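Long-range contact in putative type III secretion protein YscO (Vibrio parahaemolyticus, PDB 4MH6), which is of unknown function but probably takes part in type III protein secretion: residues E57-Y68 / A108-E116. Sequence-based numbering, arbitrary orientation.
Sequences ELQKAERSVADY and AELKQRVAE
The Y68 ring meets L110 obliquely, CD1 of L110 lying 3.5 Å from CG of Y68 and just as near its CB, while the phenol OH is hydrogen-bonded to the carbonyl of L103 further back on the same partner helix. At the other end of the contact the R113 guanidinium has OE2 of E57 at its edge, near its plane. The carboxylate and guanidinium planes are turned 48° apart and OE2 of E57 stops 4.1 Å from NH1 of R113, too far for a salt bridge; a water donates to OE2 and weakly accepts from NH1. The long helices 18-84 and 90-167 form an antiparallel helical hairpin, consistent with a coiled coil; the axes of 57-68 and 108-116 come within 8.8 Å at 157°. V114 is a knob in the hole formed by L58, A61, E62 and V65. With CG1 anti to its backbone N (chi1 170°), V114 turns that methyl to CD1 of L58, 3.9 Å away, and CG2 to the A61 backbone. One turn on, CG1 of V65 rests against the L110 backbone and CB. The small A61 faces V114, and beside it a second water donates to both A61 O (2.9 Å) and L110 O (3.0 Å), bridging main-chain carbonyls of the two helices.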
# COMPACT_ATOMS: atom_id res chain seq x y z
N GLU A 57 2.52 -4.78 -13.75
CA GLU A 57 2.41 -6.21 -14.02
C GLU A 57 1.09 -6.55 -14.70
O GLU A 57 1.04 -7.44 -15.57
CB GLU A 57 2.57 -7.01 -12.73
CG GLU A 57 4.02 -7.28 -12.37
CD GLU A 57 4.72 -8.19 -13.39
OE1 GLU A 57 5.97 -8.18 -13.40
OE2 GLU A 57 4.02 -8.91 -14.19
N LEU A 58 0.04 -5.83 -14.31
CA LEU A 58 -1.29 -6.02 -14.89
C LEU A 58 -1.27 -5.65 -16.33
O LEU A 58 -1.72 -6.41 -17.17
CB LEU A 58 -2.32 -5.16 -14.16
CG LEU A 58 -3.76 -5.25 -14.69
CD1 LEU A 58 -4.26 -6.69 -14.85
CD2 LEU A 58 -4.70 -4.45 -13.80
N GLN A 59 -0.72 -4.49 -16.60
CA GLN A 59 -0.59 -3.95 -17.94
C GLN A 59 0.09 -5.00 -18.86
O GLN A 59 -0.43 -5.31 -19.93
CB GLN A 59 0.18 -2.62 -17.85
CG GLN A 59 -0.16 -1.61 -18.92
CD GLN A 59 0.32 -1.99 -20.31
OE1 GLN A 59 -0.49 -2.10 -21.26
NE2 GLN A 59 1.63 -2.22 -20.45
N LYS A 60 1.21 -5.59 -18.40
CA LYS A 60 1.94 -6.62 -19.15
C LYS A 60 1.13 -7.87 -19.37
O LYS A 60 1.15 -8.45 -20.46
CB LYS A 60 3.21 -7.05 -18.42
CG LYS A 60 4.28 -5.98 -18.38
CD LYS A 60 5.49 -6.42 -17.58
CE LYS A 60 6.51 -5.29 -17.49
NZ LYS A 60 7.65 -5.62 -16.58
N ALA A 61 0.44 -8.31 -18.31
CA ALA A 61 -0.38 -9.50 -18.40
C ALA A 61 -1.48 -9.35 -19.47
O ALA A 61 -1.72 -10.27 -20.24
CB ALA A 61 -0.98 -9.82 -17.04
N GLU A 62 -2.12 -8.19 -19.51
CA GLU A 62 -3.18 -7.90 -20.49
C GLU A 62 -2.66 -7.87 -21.92
O GLU A 62 -3.31 -8.31 -22.85
CB GLU A 62 -3.85 -6.57 -20.16
CG GLU A 62 -4.55 -6.58 -18.82
CD GLU A 62 -5.18 -5.26 -18.45
OE1 GLU A 62 -4.67 -4.19 -18.87
OE2 GLU A 62 -6.20 -5.29 -17.73
N ARG A 63 -1.46 -7.32 -22.07
CA ARG A 63 -0.82 -7.24 -23.35
C ARG A 63 -0.58 -8.67 -23.86
O ARG A 63 -0.78 -8.96 -25.03
CB ARG A 63 0.53 -6.60 -23.16
CG ARG A 63 1.06 -5.80 -24.33
CD ARG A 63 0.49 -4.39 -24.23
NE ARG A 63 1.36 -3.42 -24.88
CZ ARG A 63 1.33 -2.11 -24.65
NH1 ARG A 63 0.49 -1.57 -23.77
NH2 ARG A 63 2.17 -1.33 -25.29
N SER A 64 -0.11 -9.55 -22.97
CA SER A 64 0.18 -10.94 -23.31
C SER A 64 -1.04 -11.71 -23.80
O SER A 64 -0.91 -12.48 -24.75
CB SER A 64 0.78 -11.70 -22.12
OG SER A 64 1.98 -11.12 -21.66
N VAL A 65 -2.19 -11.57 -23.14
CA VAL A 65 -3.40 -12.28 -23.59
C VAL A 65 -3.86 -11.73 -24.91
O VAL A 65 -4.24 -12.50 -25.80
CB VAL A 65 -4.63 -12.21 -22.62
CG1 VAL A 65 -4.49 -13.15 -21.46
CG2 VAL A 65 -4.87 -10.81 -22.13
N ALA A 66 -3.82 -10.39 -25.04
CA ALA A 66 -4.26 -9.74 -26.27
C ALA A 66 -3.49 -10.32 -27.44
O ALA A 66 -4.08 -10.79 -28.41
CB ALA A 66 -4.06 -8.26 -26.18
N ASP A 67 -2.16 -10.34 -27.31
CA ASP A 67 -1.28 -10.87 -28.33
C ASP A 67 -1.50 -12.33 -28.62
O ASP A 67 -1.62 -12.74 -29.78
CB ASP A 67 0.16 -10.73 -27.89
CG ASP A 67 0.64 -9.31 -27.93
OD1 ASP A 67 -0.15 -8.43 -28.37
OD2 ASP A 67 1.81 -9.06 -27.53
N TYR A 68 -1.53 -13.13 -27.56
CA TYR A 68 -1.68 -14.56 -27.70
C TYR A 68 -3.00 -14.91 -28.37
O TYR A 68 -3.05 -15.75 -29.26
CB TYR A 68 -1.61 -15.23 -26.33
CG TYR A 68 -1.50 -16.72 -26.44
CD1 TYR A 68 -0.26 -17.32 -26.61
CD2 TYR A 68 -2.63 -17.54 -26.39
CE1 TYR A 68 -0.14 -18.69 -26.72
CE2 TYR A 68 -2.53 -18.93 -26.48
CZ TYR A 68 -1.28 -19.49 -26.65
OH TYR A 68 -1.11 -20.84 -26.76
N ALA A 108 -6.02 -19.78 -21.44
CA ALA A 108 -6.75 -19.81 -20.18
C ALA A 108 -5.82 -19.42 -19.04
O ALA A 108 -6.20 -18.66 -18.17
CB ALA A 108 -7.33 -21.19 -19.94
N GLU A 109 -4.59 -19.93 -19.08
CA GLU A 109 -3.55 -19.62 -18.09
C GLU A 109 -3.23 -18.13 -18.09
O GLU A 109 -3.10 -17.51 -17.03
CB GLU A 109 -2.26 -20.42 -18.34
CG GLU A 109 -2.36 -21.91 -18.02
CD GLU A 109 -1.10 -22.68 -18.41
OE1 GLU A 109 -0.25 -22.09 -19.13
OE2 GLU A 109 -0.95 -23.86 -18.01
N LEU A 110 -3.13 -17.56 -19.29
CA LEU A 110 -2.84 -16.15 -19.46
C LEU A 110 -3.99 -15.26 -18.95
O LEU A 110 -3.73 -14.20 -18.33
CB LEU A 110 -2.47 -15.83 -20.92
CG LEU A 110 -1.18 -16.44 -21.50
CD1 LEU A 110 -1.04 -16.15 -22.99
CD2 LEU A 110 0.05 -15.97 -20.76
N LYS A 111 -5.24 -15.66 -19.21
CA LYS A 111 -6.39 -14.91 -18.73
C LYS A 111 -6.50 -15.04 -17.22
O LYS A 111 -7.00 -14.15 -16.54
CB LYS A 111 -7.71 -15.43 -19.28
CG LYS A 111 -7.93 -15.36 -20.78
CD LYS A 111 -9.42 -15.19 -21.00
CE LYS A 111 -9.84 -15.11 -22.45
NZ LYS A 111 -9.95 -16.46 -23.09
N GLN A 112 -6.06 -16.19 -16.70
CA GLN A 112 -6.09 -16.49 -15.28
C GLN A 112 -5.12 -15.56 -14.57
O GLN A 112 -5.43 -15.03 -13.51
CB GLN A 112 -5.73 -17.97 -15.06
CG GLN A 112 -5.73 -18.44 -13.61
CD GLN A 112 -7.08 -18.28 -12.92
OE1 GLN A 112 -8.12 -18.44 -13.55
NE2 GLN A 112 -7.06 -17.97 -11.62
N ARG A 113 -3.93 -15.39 -15.15
CA ARG A 113 -2.92 -14.49 -14.62
C ARG A 113 -3.50 -13.06 -14.51
O ARG A 113 -3.28 -12.38 -13.50
CB ARG A 113 -1.74 -14.47 -15.57
CG ARG A 113 -0.54 -13.59 -15.20
CD ARG A 113 0.50 -14.25 -14.29
NE ARG A 113 0.38 -13.93 -12.87
CZ ARG A 113 1.12 -13.01 -12.24
NH1 ARG A 113 2.05 -12.31 -12.89
NH2 ARG A 113 0.94 -12.80 -10.95
N VAL A 114 -4.23 -12.59 -15.52
CA VAL A 114 -4.81 -11.23 -15.48
C VAL A 114 -5.79 -11.09 -14.33
O VAL A 114 -5.77 -10.10 -13.61
CB VAL A 114 -5.53 -10.84 -16.79
CG1 VAL A 114 -6.30 -9.55 -16.61
CG2 VAL A 114 -4.53 -10.67 -17.92
N ALA A 115 -6.65 -12.08 -14.19
CA ALA A 115 -7.63 -12.09 -13.12
C ALA A 115 -6.90 -12.02 -11.76
O ALA A 115 -7.23 -11.18 -10.91
CB ALA A 115 -8.46 -13.35 -13.22
N GLU A 116 -5.91 -12.89 -11.59
CA GLU A 116 -5.11 -12.97 -10.36
C GLU A 116 -4.44 -11.65 -10.05
O GLU A 116 -4.46 -11.21 -8.89
CB GLU A 116 -4.09 -14.13 -10.42
CG GLU A 116 -4.75 -15.50 -10.20
CD GLU A 116 -3.83 -16.71 -10.47
OE1 GLU A 116 -3.12 -16.73 -11.51
OE2 GLU A 116 -3.87 -17.67 -9.67
O HOH W 1 2.67 -10.83 -15.81
O HOH W 2 -1.20 -12.74 -18.85